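Local coordinates for exopolysaccharide biosynthesis protein (Pantoea stewartii subsp. stewartii DC283, PDB 6TGF) that modifies the glycan of the bacterial biofilm, probably by hydrolysing the exopolysaccharide, as a trimer with a tailspike-like parallel beta-helix fold, at residues B[510-515]-B[650-655]; B[531-536]-B[662-667]; B[202-207]-B[217-222]. All blocks are in the same frame, centred on the assembly; numbering follows the deposited sequence.

Contact 1 of 3, residues B[510-515]-B[650-655]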
# COMPACT_ATOMS: atom_id res chain seq x y z
N SER B 510 -8.79 -2.98 23.06
CA SER B 510 -8.23 -2.15 21.97
C SER B 510 -6.93 -1.49 22.44
O SER B 510 -6.80 -1.24 23.66
CB SER B 510 -9.22 -1.11 21.51
OG SER B 510 -10.31 -1.71 20.83
N THR B 511 -6.00 -1.23 21.52
CA THR B 511 -4.76 -0.45 21.75
C THR B 511 -4.77 0.75 20.79
O THR B 511 -4.93 0.54 19.58
CB THR B 511 -3.51 -1.32 21.60
OG1 THR B 511 -3.54 -2.29 22.65
CG2 THR B 511 -2.22 -0.53 21.68
N ARG B 512 -4.61 1.96 21.34
CA ARG B 512 -4.56 3.23 20.58
C ARG B 512 -3.16 3.83 20.77
O ARG B 512 -2.86 4.28 21.89
CB ARG B 512 -5.67 4.17 21.05
CG ARG B 512 -7.07 3.65 20.79
CD ARG B 512 -8.14 4.61 21.28
NE ARG B 512 -8.16 4.73 22.73
CZ ARG B 512 -8.80 5.68 23.42
NH1 ARG B 512 -9.49 6.62 22.79
NH2 ARG B 512 -8.73 5.69 24.74
N VAL B 513 -2.34 3.80 19.72
CA VAL B 513 -0.98 4.41 19.68
C VAL B 513 -1.10 5.77 18.99
O VAL B 513 -1.35 5.79 17.77
CB VAL B 513 0.03 3.49 18.98
CG1 VAL B 513 1.42 4.12 18.91
CG2 VAL B 513 0.11 2.13 19.65
N GLU B 514 -0.96 6.86 19.75
CA GLU B 514 -0.99 8.26 19.24
C GLU B 514 0.36 8.92 19.52
O GLU B 514 1.11 8.41 20.39
CB GLU B 514 -2.13 9.04 19.90
CG GLU B 514 -3.51 8.58 19.46
CD GLU B 514 -3.89 8.92 18.03
OE1 GLU B 514 -3.20 9.77 17.42
OE2 GLU B 514 -4.87 8.35 17.53
N SER B 515 0.65 10.00 18.80
CA SER B 515 1.86 10.85 18.97
C SER B 515 1.92 11.40 20.40
O SER B 515 3.03 11.49 20.95
CB SER B 515 1.86 11.96 17.95
OG SER B 515 0.66 12.72 18.03
N ASP B 650 -5.23 13.36 30.45
CA ASP B 650 -4.28 13.36 29.30
C ASP B 650 -5.04 13.79 28.03
O ASP B 650 -6.23 14.14 28.15
CB ASP B 650 -3.58 12.01 29.16
CG ASP B 650 -4.48 10.87 28.71
OD1 ASP B 650 -5.71 11.06 28.65
OD2 ASP B 650 -3.93 9.78 28.42
N ARG B 651 -4.36 13.77 26.88
CA ARG B 651 -4.86 14.34 25.60
C ARG B 651 -6.02 13.50 25.05
O ARG B 651 -6.83 14.06 24.29
CB ARG B 651 -3.72 14.45 24.58
CG ARG B 651 -4.09 15.13 23.28
CD ARG B 651 -4.60 16.55 23.48
NE ARG B 651 -5.09 17.15 22.24
CZ ARG B 651 -6.34 17.07 21.79
NH1 ARG B 651 -7.27 16.42 22.47
NH2 ARG B 651 -6.66 17.65 20.65
N PHE B 652 -6.10 12.22 25.41
CA PHE B 652 -7.21 11.30 25.03
C PHE B 652 -8.53 11.79 25.64
O PHE B 652 -9.59 11.51 25.05
CB PHE B 652 -6.92 9.87 25.49
CG PHE B 652 -5.93 9.12 24.64
CD1 PHE B 652 -6.29 8.61 23.40
CD2 PHE B 652 -4.63 8.90 25.08
CE1 PHE B 652 -5.38 7.92 22.62
CE2 PHE B 652 -3.72 8.21 24.30
CZ PHE B 652 -4.10 7.72 23.07
N VAL B 653 -8.47 12.50 26.77
CA VAL B 653 -9.64 12.88 27.62
C VAL B 653 -10.08 14.32 27.30
O VAL B 653 -11.31 14.55 27.24
CB VAL B 653 -9.30 12.71 29.11
CG1 VAL B 653 -10.41 13.21 30.02
CG2 VAL B 653 -8.97 11.26 29.44
N THR B 654 -9.14 15.25 27.12
CA THR B 654 -9.42 16.70 26.94
C THR B 654 -8.33 17.35 26.07
O THR B 654 -7.19 16.87 26.09
CB THR B 654 -9.55 17.39 28.31
OG1 THR B 654 -9.93 18.75 28.08
CG2 THR B 654 -8.28 17.35 29.12
N GLY B 655 -8.70 18.42 25.35
CA GLY B 655 -7.78 19.24 24.54
C GLY B 655 -6.80 20.00 25.40
O GLY B 655 -5.60 20.00 25.07

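Contact 2 of 3, residues B[531-536]-B[662-667]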
# COMPACT_ATOMS: atom_id res chain seq x y z
N SER B 531 13.96 6.15 31.63
CA SER B 531 13.47 7.55 31.54
C SER B 531 14.00 8.22 30.27
O SER B 531 15.16 7.95 29.88
CB SER B 531 13.86 8.34 32.76
OG SER B 531 13.44 9.69 32.64
N ARG B 532 13.16 9.06 29.67
CA ARG B 532 13.52 10.04 28.61
C ARG B 532 14.64 10.96 29.13
O ARG B 532 15.41 11.48 28.31
CB ARG B 532 12.26 10.83 28.24
CG ARG B 532 12.35 11.65 26.96
CD ARG B 532 10.96 12.02 26.49
NE ARG B 532 10.85 13.41 26.05
CZ ARG B 532 11.12 13.84 24.82
NH1 ARG B 532 11.54 13.01 23.89
NH2 ARG B 532 10.97 15.13 24.54
N TRP B 533 14.73 11.11 30.46
CA TRP B 533 15.60 12.08 31.17
C TRP B 533 16.47 11.37 32.21
O TRP B 533 15.92 10.92 33.23
CB TRP B 533 14.73 13.16 31.81
CG TRP B 533 13.71 13.73 30.87
CD1 TRP B 533 13.95 14.48 29.76
CD2 TRP B 533 12.28 13.58 30.95
NE1 TRP B 533 12.78 14.81 29.14
CE2 TRP B 533 11.73 14.27 29.85
CE3 TRP B 533 11.41 12.93 31.84
CZ2 TRP B 533 10.36 14.33 29.62
CZ3 TRP B 533 10.06 13.00 31.61
CH2 TRP B 533 9.54 13.69 30.51
N LEU B 534 17.78 11.27 31.94
CA LEU B 534 18.80 10.74 32.89
C LEU B 534 19.73 11.89 33.29
O LEU B 534 20.47 12.39 32.42
CB LEU B 534 19.58 9.61 32.21
CG LEU B 534 18.73 8.45 31.66
CD1 LEU B 534 19.60 7.48 30.88
CD2 LEU B 534 17.99 7.73 32.77
N LEU B 535 19.68 12.30 34.57
CA LEU B 535 20.48 13.42 35.13
C LEU B 535 21.78 12.88 35.74
O LEU B 535 21.72 11.85 36.44
CB LEU B 535 19.64 14.15 36.19
CG LEU B 535 18.45 14.95 35.66
CD1 LEU B 535 17.66 15.56 36.81
CD2 LEU B 535 18.90 16.02 34.69
N GLU B 536 22.90 13.57 35.48
CA GLU B 536 24.26 13.18 35.93
C GLU B 536 24.86 14.31 36.77
O GLU B 536 24.67 15.49 36.41
CB GLU B 536 25.14 12.87 34.72
CG GLU B 536 26.58 12.54 35.09
CD GLU B 536 27.45 12.06 33.93
OE1 GLU B 536 26.93 11.94 32.80
OE2 GLU B 536 28.65 11.81 34.17
N ALA B 662 9.33 19.52 30.14
CA ALA B 662 10.66 19.05 30.58
C ALA B 662 11.70 20.14 30.29
O ALA B 662 11.79 20.58 29.13
CB ALA B 662 11.01 17.75 29.89
N LYS B 663 12.43 20.56 31.33
CA LYS B 663 13.59 21.50 31.24
C LYS B 663 14.87 20.70 31.50
O LYS B 663 15.77 20.74 30.63
CB LYS B 663 13.43 22.64 32.24
CG LYS B 663 12.08 23.34 32.23
CD LYS B 663 11.80 24.13 30.97
CE LYS B 663 10.38 24.66 30.91
NZ LYS B 663 10.07 25.22 29.58
N MET B 664 14.93 20.01 32.64
CA MET B 664 15.98 19.02 33.00
C MET B 664 17.37 19.65 32.79
O MET B 664 18.24 19.00 32.19
CB MET B 664 15.82 17.77 32.13
CG MET B 664 15.69 16.48 32.91
SD MET B 664 14.25 16.41 34.02
CE MET B 664 12.91 16.49 32.84
N ALA B 665 17.55 20.88 33.29
CA ALA B 665 18.72 21.75 33.05
C ALA B 665 19.23 22.33 34.38
O ALA B 665 18.40 22.52 35.29
CB ALA B 665 18.35 22.85 32.09
N LYS B 666 20.54 22.60 34.47
CA LYS B 666 21.18 23.24 35.64
C LYS B 666 20.59 24.64 35.83
O LYS B 666 20.76 25.48 34.93
CB LYS B 666 22.70 23.32 35.47
CG LYS B 666 23.44 22.02 35.78
CD LYS B 666 24.85 21.96 35.23
CE LYS B 666 25.39 20.55 35.18
NZ LYS B 666 26.54 20.44 34.25
N ALA B 667 19.90 24.86 36.96
CA ALA B 667 19.22 26.13 37.30
C ALA B 667 18.98 26.18 38.82
O ALA B 667 18.32 25.26 39.34
CB ALA B 667 17.93 26.24 36.54

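Contact 3 of 3, residues B[202-207]-B[217-222]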
# COMPACT_ATOMS: atom_id res chain seq x y z
N GLY B 202 -16.30 -3.45 -37.15
CA GLY B 202 -15.10 -4.29 -37.29
C GLY B 202 -15.15 -5.16 -38.54
O GLY B 202 -16.04 -4.96 -39.38
N GLU B 203 -14.20 -6.10 -38.64
CA GLU B 203 -14.04 -7.05 -39.77
C GLU B 203 -14.67 -8.39 -39.37
O GLU B 203 -14.39 -8.86 -38.25
CB GLU B 203 -12.56 -7.20 -40.11
CG GLU B 203 -12.30 -8.13 -41.29
CD GLU B 203 -10.92 -7.99 -41.91
OE1 GLU B 203 -10.35 -6.88 -41.85
OE2 GLU B 203 -10.42 -9.00 -42.46
N PHE B 204 -15.47 -8.97 -40.26
CA PHE B 204 -16.24 -10.22 -40.01
C PHE B 204 -15.96 -11.23 -41.14
O PHE B 204 -15.83 -10.81 -42.31
CB PHE B 204 -17.73 -9.91 -39.87
CG PHE B 204 -18.09 -9.24 -38.58
CD1 PHE B 204 -17.87 -7.88 -38.40
CD2 PHE B 204 -18.63 -9.96 -37.53
CE1 PHE B 204 -18.19 -7.26 -37.20
CE2 PHE B 204 -18.95 -9.34 -36.33
CZ PHE B 204 -18.73 -7.99 -36.17
N VAL B 205 -15.87 -12.51 -40.77
CA VAL B 205 -15.60 -13.66 -41.69
C VAL B 205 -16.84 -14.57 -41.67
O VAL B 205 -17.25 -14.98 -40.57
CB VAL B 205 -14.30 -14.39 -41.31
CG1 VAL B 205 -14.28 -14.87 -39.87
CG2 VAL B 205 -13.99 -15.53 -42.25
N GLY B 206 -17.42 -14.83 -42.84
CA GLY B 206 -18.72 -15.52 -42.99
C GLY B 206 -18.58 -17.03 -42.91
O GLY B 206 -17.48 -17.54 -43.21
N SER B 207 -19.66 -17.71 -42.52
CA SER B 207 -19.74 -19.19 -42.43
C SER B 207 -21.19 -19.66 -42.58
O SER B 207 -22.10 -18.90 -42.20
CB SER B 207 -19.15 -19.68 -41.13
OG SER B 207 -19.13 -21.10 -41.08
N VAL B 217 -19.92 -11.09 -30.90
CA VAL B 217 -18.83 -11.77 -31.67
C VAL B 217 -19.45 -12.58 -32.82
O VAL B 217 -18.85 -12.59 -33.92
CB VAL B 217 -17.98 -12.65 -30.74
CG1 VAL B 217 -16.86 -13.36 -31.48
CG2 VAL B 217 -17.40 -11.84 -29.58
N ILE B 218 -20.61 -13.22 -32.59
CA ILE B 218 -21.37 -14.02 -33.60
C ILE B 218 -22.70 -13.32 -33.88
O ILE B 218 -23.50 -13.16 -32.94
CB ILE B 218 -21.59 -15.46 -33.10
CG1 ILE B 218 -20.27 -16.18 -32.79
CG2 ILE B 218 -22.44 -16.25 -34.09
CD1 ILE B 218 -19.43 -16.50 -34.01
N PHE B 219 -22.93 -12.92 -35.14
CA PHE B 219 -24.22 -12.42 -35.67
C PHE B 219 -24.71 -13.38 -36.75
O PHE B 219 -24.06 -13.47 -37.81
CB PHE B 219 -24.07 -11.00 -36.22
CG PHE B 219 -23.54 -10.00 -35.22
CD1 PHE B 219 -24.39 -9.32 -34.37
CD2 PHE B 219 -22.18 -9.76 -35.12
CE1 PHE B 219 -23.90 -8.41 -33.45
CE2 PHE B 219 -21.68 -8.85 -34.20
CZ PHE B 219 -22.54 -8.18 -33.37
N SER B 220 -25.82 -14.09 -36.49
CA SER B 220 -26.33 -15.20 -37.32
C SER B 220 -27.65 -14.82 -38.00
O SER B 220 -28.41 -14.02 -37.42
CB SER B 220 -26.48 -16.46 -36.51
OG SER B 220 -27.26 -16.23 -35.35
N GLY B 221 -27.88 -15.38 -39.19
CA GLY B 221 -29.15 -15.29 -39.95
C GLY B 221 -29.71 -16.67 -40.20
O GLY B 221 -29.41 -17.59 -39.41
N ASP B 222 -30.49 -16.83 -41.28
CA ASP B 222 -31.16 -18.10 -41.65
C ASP B 222 -30.17 -18.98 -42.42
O ASP B 222 -30.09 -18.84 -43.65
CB ASP B 222 -32.45 -17.83 -42.43
CG ASP B 222 -33.47 -18.96 -42.38
OD1 ASP B 222 -33.13 -20.04 -41.84
OD2 ASP B 222 -34.59 -18.75 -42.87

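Contact 1 of 3, residues B[510-515]-B[650-655]
Phe-652 reaches out of a loop to lie against two side chains of strand 511-514, Arg-512 and Glu-514, which project from the same face of that strand. The more enclosed part is the aliphatic one, at buried Glu-514. Glu-514 CG sits 3.7 Å from Phe-652 CE1 and 3.8 Å from its CZ, and Arg-512 CB comes within 4.1 Å of the same CE1. Glu-514 brings only its methylenes to the ring, because its chain bends at chi2 (-71°) and carries the carboxylate off elsewhere; the planes of carboxylate and ring stand 72° apart. The carboxylate of this buried residue has a polar partner: OE2 accepts a hydrogen bond from the backbone N of Thr-485. The looser side is the partly exposed one. Here the guanidinium of Arg-512 and the ring run alongside each other, pointing opposite ways, with Phe-652 CD1 over one guanidinium face near the rim, 3.8 Å from NH1. The two planes are 42° apart, well short of a parallel stack, and no hydrogen bond joins the segments. The loop holds its own shape, since Asp-650 O accepts from Val-653 N (3.1 Å) and, at greater length, from Thr-654 N (3.3 Å), forming a tight turn that has Arg-651 and Phe-652 at its corner and turns the phenyl ring out toward the strand. The second subunit also grips the loop: Asp-650 OD2 makes a salt bridge to Lys-525 NZ of that subunit, and Arg-651 NE another to Glu-507 OE1 there. Strand 511-514 runs parallel to strand 479-488 at the end of the beta-helix and antiparallel to strand 517-520, from which Ala-519 also touches Phe-652; Tyr-516 meets the ring edge-to-face, and the loop itself bridges strands 637-646 and 659-664 of the domain that follows.

Contact 2 of 3, residues B[531-536]-B[662-667]
The indole of Trp-533 is covered on both faces: Met-664 CE lies 3.4 Å above one, offset toward the rim, and Arg-532 CB lies 3.8 Å above the centre of the other. Ala-662 CB approaches obliquely where the two rings join on the nitrogen side, 3.5 Å from both NE1 and CZ2, while CZ2 itself sits in the plane of the Arg-532 guanidinium, at its edge. These groups close one side of a beta-sandwich, where the outermost strands of two antiparallel sheets, 534-537 and 659-664, pass each other without a hydrogen bond between the segments. The methyl of Met-664 makes a CH-pi contact, 3.6 Å from the centroid of the five-membered ring and 17° off its normal. The sulfur forms a more distant, oblique Met-aromatic contact. Bends at chi2 (61°) and chi3 (64°) fold the methionine back on itself, so that CE and CG both face the tryptophan. The backbone at Met-664 is shaped by a G1 beta bulge: it adopts left-handed helical angles, and together with Ala-665 it faces Glu-546 of strand 543-551, after which the chain turns a corner. Backbone bonding to Ile-642 of the adjacent strand 637-646 ties Trp-533 to its own sheet. The trimer adds further packing: Asn-527 of the third subunit touches Trp-533, and Arg-532 NH1 makes a salt bridge to Asp-521 OD2 of the second. Buried Leu-535 continues the apolar layer inward between Tyr-545, Leu-547 and Leu-633, crossing the methionine at about a right angle with its CD2 3.7 Å from Met-664 CG.

Contact 3 of 3, residues B[202-207]-B[217-222]
Phe-204 and Phe-219 meet on one face of a mixed sheet, across the strand that separates them: 218-221 and 224-228 form a beta hairpin whose second strand is inserted beside strand 202-207. Phe-204 CE2 approaches the edge of the Phe-219 ring near its plane, 3.5 Å from CD2. With the planes at 63° and the centroids 5.6 Å apart, the pair is oblique. The same CE2 lies 4.0 Å from Val-217 O, a loose contact made by backbone alone, since the valine side chain points away. Both rings take a first torsion that places CG anti to the carbonyl carbon (-73° and -57°), which leans them toward each other over strand 224-228. In the next shell, Phe-204 rests on Ile-188 and Leu-190 of the neighbouring strand 187-190, and Phe-219 packs against helix 173-176 through Val-173 and Leu-176 and meets the Trp-193 ring with the planes steeply inclined. The approach to the hairpin is set by two aspartates of the preceding loop. Asp-213 OD2 accepts from Ser-220 N, and a single oxygen, Asp-214 OD1, takes the N-H groups of both Val-217 and Ile-218.

How the contacts relate
Contact 3 is the fully buried one, two phenyl rings within a small sheet on the opposite side of the chain's centre from the others, its centre about 68 Å from that of contact 1; no other subunit touches its segments. Contacts 1 and 2 are partly buried, have centres about 25 Å apart and both touch the second subunit. They also share connections: the loop of contact 1 leads into strand 659-664, used by contact 2, and their segments alternate along the chain. Contact 1 joins beta-helix to sandwich through a phenyl ring set against glutamate methylenes and an arginine guanidinium, whereas contact 2 joins two sandwich sheets with sulfur, methyl and indole groups.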